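Local coordinates for protein cleavage and polyadenylation specificity factor 100 KD subunit (Methanosarcina mazei, PDB 2XR1) that probably terminates transcription genome-wide, cleaving nascent RNA at the polymerase exit channel as a zinc-dependent nuclease that also degrades the released transcript from its 5' end, at residues Glu7-Asp12 and Val30-Pro35; Gly264-Thr269 and Lys306-Leu311. All blocks are in the same frame, centred on the assembly; numbering follows the deposited sequence.

Contact 1 of 2, residues Glu7-Asp12 and Val30-Pro35; sequences EDVLLD and VEFEGP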
loop_
_atom_site.group_PDB
_atom_site.type_symbol
_atom_site.label_atom_id
_atom_site.label_comp_id
_atom_site.label_asym_id
_atom_site.label_seq_id
_atom_site.Cartn_x
_atom_site.Cartn_y
_atom_site.Cartn_z
ATOM N N GLU B 7 -0.809 7.996 33.293
ATOM C CA GLU B 7 -0.413 8.149 34.685
ATOM C C GLU B 7 -1.102 7.108 35.579
ATOM O O GLU B 7 -0.488 6.558 36.499
ATOM C CB GLU B 7 -0.816 9.535 35.186
ATOM C CG GLU B 7 0.133 10.700 34.906
ATOM C CD GLU B 7 -0.278 11.966 35.716
ATOM O OE1 GLU B 7 -1.300 12.628 35.359
ATOM O OE2 GLU B 7 0.419 12.284 36.722
ATOM N N ASP B 8 -2.389 6.873 35.312
ATOM C CA ASP B 8 -3.230 5.979 36.120
ATOM C C ASP B 8 -2.884 4.502 35.988
ATOM O O ASP B 8 -3.209 3.716 36.879
ATOM C CB ASP B 8 -4.718 6.176 35.779
ATOM N N VAL B 9 -2.259 4.117 34.877
ATOM C CA VAL B 9 -1.795 2.735 34.702
ATOM C C VAL B 9 -0.427 2.563 35.340
ATOM O O VAL B 9 -0.078 1.460 35.742
ATOM C CB VAL B 9 -1.738 2.298 33.216
ATOM C CG1 VAL B 9 -2.993 2.742 32.494
ATOM C CG2 VAL B 9 -0.499 2.837 32.540
ATOM N N LEU B 10 0.336 3.659 35.411
ATOM C CA LEU B 10 1.614 3.693 36.120
ATOM C C LEU B 10 1.407 3.667 37.641
ATOM O O LEU B 10 2.224 3.081 38.353
ATOM C CB LEU B 10 2.453 4.918 35.720
ATOM C CG LEU B 10 3.111 4.919 34.323
ATOM C CD1 LEU B 10 3.759 6.294 34.054
ATOM C CD2 LEU B 10 4.119 3.775 34.098
ATOM N N LEU B 11 0.343 4.300 38.140
ATOM C CA LEU B 11 -0.013 4.172 39.558
ATOM C C LEU B 11 -0.402 2.735 39.904
ATOM O O LEU B 11 0.080 2.169 40.881
ATOM C CB LEU B 11 -1.167 5.105 39.957
ATOM C CG LEU B 11 -0.830 6.390 40.726
ATOM C CD1 LEU B 11 -0.192 7.413 39.790
ATOM C CD2 LEU B 11 -2.097 6.969 41.352
ATOM N N ASP B 12 -1.271 2.147 39.098
ATOM C CA ASP B 12 -1.657 0.755 39.281
ATOM C C ASP B 12 -0.415 -0.145 39.293
ATOM O O ASP B 12 -0.334 -1.098 40.061
ATOM C CB ASP B 12 -2.627 0.331 38.166
ATOM C CG ASP B 12 -3.351 -0.974 38.476
ATOM O OD1 ASP B 12 -2.671 -2.023 38.560
ATOM O OD2 ASP B 12 -4.599 -0.953 38.617
ATOM N N VAL B 30 7.639 4.962 39.004
ATOM C CA VAL B 30 7.506 3.951 37.982
ATOM C C VAL B 30 7.135 4.670 36.656
ATOM O O VAL B 30 6.187 5.457 36.602
ATOM C CB VAL B 30 6.484 2.896 38.462
ATOM C CG1 VAL B 30 5.780 2.235 37.337
ATOM C CG2 VAL B 30 7.176 1.870 39.308
ATOM N N GLU B 31 7.939 4.434 35.618
ATOM C CA GLU B 31 7.803 5.054 34.297
ATOM C C GLU B 31 8.086 4.053 33.197
ATOM O O GLU B 31 8.957 3.253 33.312
ATOM C CB GLU B 31 8.853 6.149 34.110
ATOM C CG GLU B 31 8.521 7.492 34.756
ATOM C CD GLU B 31 7.388 8.270 34.028
ATOM O OE1 GLU B 31 7.093 7.986 32.838
ATOM O OE2 GLU B 31 6.788 9.160 34.659
ATOM N N PHE B 32 7.347 4.139 32.116
ATOM C CA PHE B 32 7.666 3.465 30.885
ATOM C C PHE B 32 8.707 4.300 30.150
ATOM O O PHE B 32 8.418 5.420 29.775
ATOM C CB PHE B 32 6.438 3.387 30.003
ATOM C CG PHE B 32 5.337 2.521 30.544
ATOM C CD1 PHE B 32 5.550 1.162 30.826
ATOM C CD2 PHE B 32 4.059 3.043 30.704
ATOM C CE1 PHE B 32 4.519 0.364 31.295
ATOM C CE2 PHE B 32 3.036 2.256 31.169
ATOM C CZ PHE B 32 3.266 0.907 31.467
ATOM N N GLU B 33 9.925 3.778 29.972
ATOM C CA GLU B 33 10.946 4.503 29.214
ATOM C C GLU B 33 11.369 3.655 28.045
ATOM O O GLU B 33 12.030 2.635 28.202
ATOM C CB GLU B 33 12.135 4.899 30.081
ATOM C CG GLU B 33 11.741 5.843 31.208
ATOM C CD GLU B 33 12.897 6.243 32.141
ATOM O OE1 GLU B 33 14.068 5.850 31.874
ATOM O OE2 GLU B 33 12.618 6.955 33.151
ATOM N N GLY B 34 10.945 4.067 26.861
ATOM C CA GLY B 34 11.064 3.223 25.694
ATOM C C GLY B 34 10.374 1.898 25.973
ATOM O O GLY B 34 9.326 1.852 26.645
ATOM N N PRO B 35 10.981 0.797 25.494
ATOM C CA PRO B 35 10.404 -0.517 25.675
ATOM C C PRO B 35 10.218 -0.939 27.133
ATOM O O PRO B 35 9.380 -1.773 27.376
ATOM C CB PRO B 35 11.404 -1.415 24.986
ATOM C CG PRO B 35 12.018 -0.568 24.008
ATOM C CD PRO B 35 12.200 0.719 24.685
#
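L10 lays its methyl CD2 over one face of the F32 ring, 3.7 Å from the centroid and set off toward the rim beside CD2 and CE2. With the line to the centroid 25° off the ring normal, this is a CH-pi contact. V9 meets the same ring differently: its CG2 comes in at the edge, in the ring plane, and stops 3.8 Å from F32 CE2. Two consecutive helix residues thus meet the ring in different ways, one over a face and one at the edge, the V9 side chain crossing that of F32 at about a right angle. L10 reaches across with CG anti to its carbonyl carbon (chi1 -73°) and an extended second torsion, which sends its two methyls to different neighbours. CD2 also touches V30, whose CG1 is 4.0 Å away, while CD1 lies 3.6 Å from V30 O. No hydrogen bond joins helix to strand, and the grip is apolar.

Helix 7-18 here covers a three-stranded sheet in the KHa region, and the order helix, two strands, two helices, strand marks the type II KH fold. Strand 30-33 is an outer strand of that sheet, crossed by the helix at 122° with the axes 8.2 Å apart. L13 and I17, further along the helix, continue the apolar layer over V30, and H174 stacks on F32 from elsewhere in the chain. E31 sets out away from the helix, but its chain bends at the second torsion, bringing OE1 to 3.9 Å from L10 CD1. The same OE1 has a long, weak ion pair with R171.

Contact 2 of 2, residues Gly264-Thr269 and Lys306-Leu311; sequences GPVYCT and KHTIPL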
loop_
_atom_site.group_PDB
_atom_site.type_symbol
_atom_site.label_atom_id
_atom_site.label_comp_id
_atom_site.label_asym_id
_atom_site.label_seq_id
_atom_site.Cartn_x
_atom_site.Cartn_y
_atom_site.Cartn_z
ATOM N N GLY B 264 9.859 9.177 16.422
ATOM C CA GLY B 264 9.846 7.968 17.214
ATOM C C GLY B 264 11.254 7.352 17.330
ATOM O O GLY B 264 12.262 7.987 17.001
ATOM N N PRO B 265 11.320 6.098 17.800
ATOM C CA PRO B 265 12.551 5.422 18.068
ATOM C C PRO B 265 13.139 4.708 16.858
ATOM O O PRO B 265 12.421 4.361 15.920
ATOM C CB PRO B 265 12.131 4.395 19.079
ATOM C CG PRO B 265 10.730 4.074 18.700
ATOM C CD PRO B 265 10.144 5.296 18.188
ATOM N N VAL B 266 14.455 4.498 16.902
ATOM C CA VAL B 266 15.160 3.666 15.967
ATOM C C VAL B 266 15.726 2.533 16.806
ATOM O O VAL B 266 16.466 2.795 17.766
ATOM C CB VAL B 266 16.312 4.439 15.314
ATOM C CG1 VAL B 266 17.061 3.522 14.385
ATOM C CG2 VAL B 266 15.810 5.657 14.616
ATOM N N TYR B 267 15.373 1.286 16.494
ATOM C CA TYR B 267 15.825 0.126 17.304
ATOM C C TYR B 267 16.860 -0.626 16.504
ATOM O O TYR B 267 16.623 -0.916 15.337
ATOM C CB TYR B 267 14.709 -0.854 17.615
ATOM C CG TYR B 267 13.660 -0.324 18.512
ATOM C CD1 TYR B 267 13.881 -0.232 19.864
ATOM C CD2 TYR B 267 12.437 0.071 18.007
ATOM C CE1 TYR B 267 12.915 0.268 20.713
ATOM C CE2 TYR B 267 11.453 0.583 18.835
ATOM C CZ TYR B 267 11.708 0.696 20.181
ATOM O OH TYR B 267 10.766 1.229 20.996
ATOM N N CYS B 268 18.001 -0.928 17.150
ATOM C CA CYS B 268 19.076 -1.708 16.543
ATOM C C CYS B 268 19.967 -2.268 17.618
ATOM O O CYS B 268 19.743 -2.013 18.760
ATOM C CB CYS B 268 19.919 -0.849 15.634
ATOM S SG CYS B 268 20.763 0.403 16.570
ATOM N N THR B 269 20.959 -3.075 17.241
ATOM C CA THR B 269 21.889 -3.666 18.240
ATOM C C THR B 269 22.855 -2.604 18.682
ATOM O O THR B 269 22.982 -1.605 18.023
ATOM C CB THR B 269 22.675 -4.874 17.687
ATOM O OG1 THR B 269 23.369 -4.474 16.497
ATOM C CG2 THR B 269 21.714 -6.043 17.399
ATOM N N LYS B 306 19.787 10.474 19.271
ATOM C CA LYS B 306 18.966 10.775 20.454
ATOM C C LYS B 306 17.731 9.909 20.480
ATOM O O LYS B 306 17.120 9.710 21.525
ATOM C CB LYS B 306 18.498 12.231 20.453
ATOM C CG LYS B 306 19.519 13.170 20.939
ATOM C CD LYS B 306 18.973 14.588 21.128
ATOM C CE LYS B 306 19.028 15.414 19.837
ATOM N NZ LYS B 306 19.200 16.838 20.106
ATOM N N HIS B 307 17.338 9.404 19.317
ATOM C CA HIS B 307 16.182 8.527 19.240
ATOM C C HIS B 307 16.561 7.087 19.085
ATOM O O HIS B 307 15.685 6.257 18.887
ATOM C CB HIS B 307 15.286 8.959 18.063
ATOM C CG HIS B 307 14.603 10.266 18.281
ATOM N ND1 HIS B 307 15.273 11.466 18.230
ATOM C CD2 HIS B 307 13.313 10.563 18.565
ATOM C CE1 HIS B 307 14.426 12.454 18.489
ATOM N NE2 HIS B 307 13.224 11.934 18.682
ATOM N N THR B 308 17.836 6.744 19.153
ATOM C CA THR B 308 18.182 5.352 18.993
ATOM C C THR B 308 18.123 4.608 20.337
ATOM O O THR B 308 18.679 5.065 21.344
ATOM C CB THR B 308 19.570 5.161 18.373
ATOM O OG1 THR B 308 19.644 5.873 17.136
ATOM C CG2 THR B 308 19.847 3.677 18.092
ATOM N N ILE B 309 17.479 3.435 20.317
ATOM C CA ILE B 309 17.387 2.565 21.486
ATOM C C ILE B 309 17.999 1.191 21.209
ATOM O O ILE B 309 17.426 0.363 20.531
ATOM C CB ILE B 309 15.930 2.418 21.938
ATOM C CG1 ILE B 309 15.283 3.800 22.134
ATOM C CG2 ILE B 309 15.874 1.619 23.202
ATOM C CD1 ILE B 309 13.776 3.751 22.271
ATOM N N PRO B 310 19.195 0.948 21.702
ATOM C CA PRO B 310 19.807 -0.342 21.384
ATOM C C PRO B 310 19.180 -1.471 22.121
ATOM O O PRO B 310 18.822 -1.286 23.251
ATOM C CB PRO B 310 21.233 -0.187 21.889
ATOM C CG PRO B 310 21.172 0.952 22.941
ATOM C CD PRO B 310 20.124 1.875 22.407
ATOM N N LEU B 311 19.097 -2.639 21.492
ATOM C CA LEU B 311 18.648 -3.863 22.109
ATOM C C LEU B 311 19.624 -4.942 21.813
ATOM O O LEU B 311 20.088 -5.070 20.675
ATOM C CB LEU B 311 17.332 -4.282 21.510
ATOM C CG LEU B 311 16.260 -3.210 21.419
ATOM C CD1 LEU B 311 15.040 -3.893 20.779
ATOM C CD2 LEU B 311 15.978 -2.605 22.790
#
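Two parallel strands joined through helices form this beta-alpha-beta crossover at the edge of a mixed sheet in the metallo-beta-lactamase fold, where 308-310 is the outermost strand and 266-268 its neighbour. The segments run at 26° to each other. V266 supplies both backbone groups to the partner strand: its N donates to H307 O (2.9 Å), and its O accepts from I309 N at 2.8 Å, nearly straight at 170°. That places T308 between the two bonds. L311 N then binds C268 O at 2.9 Å, and P310, which has no N-H to give, falls between the two donors of its strand.

On one face of the sheet the side chains of Y267 and I309 run alongside each other in the same direction, with Y267 CE1 3.9 Å from I309 CB. I309 CD1 runs on to P265 CB at 3.6 Å, and L311 CD1 approaches Y267 CD1 from beyond, also at 3.9 Å. Helix 159-173 covers this face through L166 and I173. On the other face C268 SG touches T308 CG2 at 3.7 Å; the sulfur gets there because it sits between the backbone N and the carbonyl carbon of its residue (chi1 65°). T269 follows as N-cap of helix 270-290, its OG1 hydrogen-bonded to T272 OG1 and G335 O, and its side chain lies about 7 Å from that of the zinc ligand H245. The polar ends of H307 and T308 are likewise bound outside this pairing, to K303 O and T304 O, so the strands are joined by main-chain hydrogen bonds and apolar side-chain contacts.

How the contacts relate
From the N terminus, contact 1 closes first: the chain leaves helix 7-18 and returns as strand 30-33, a short loop within the first KH domain. Contact 2 opens much later and closes its own loop from 264-269 to 306-311, mostly helical, inside the metallo-beta-lactamase domain. The two follow in series, neither nested nor crossed, with centres about 20 Å apart. They nevertheless touch, because P35, just past the KH strand, packs its CG 3.5 Å from Y267 CE1 and lies near I309 as well. Helix 159-173 also borders both, with L166 reaching E33 and I309, so the KH domain rests against the edge of the catalytic domain's sheet.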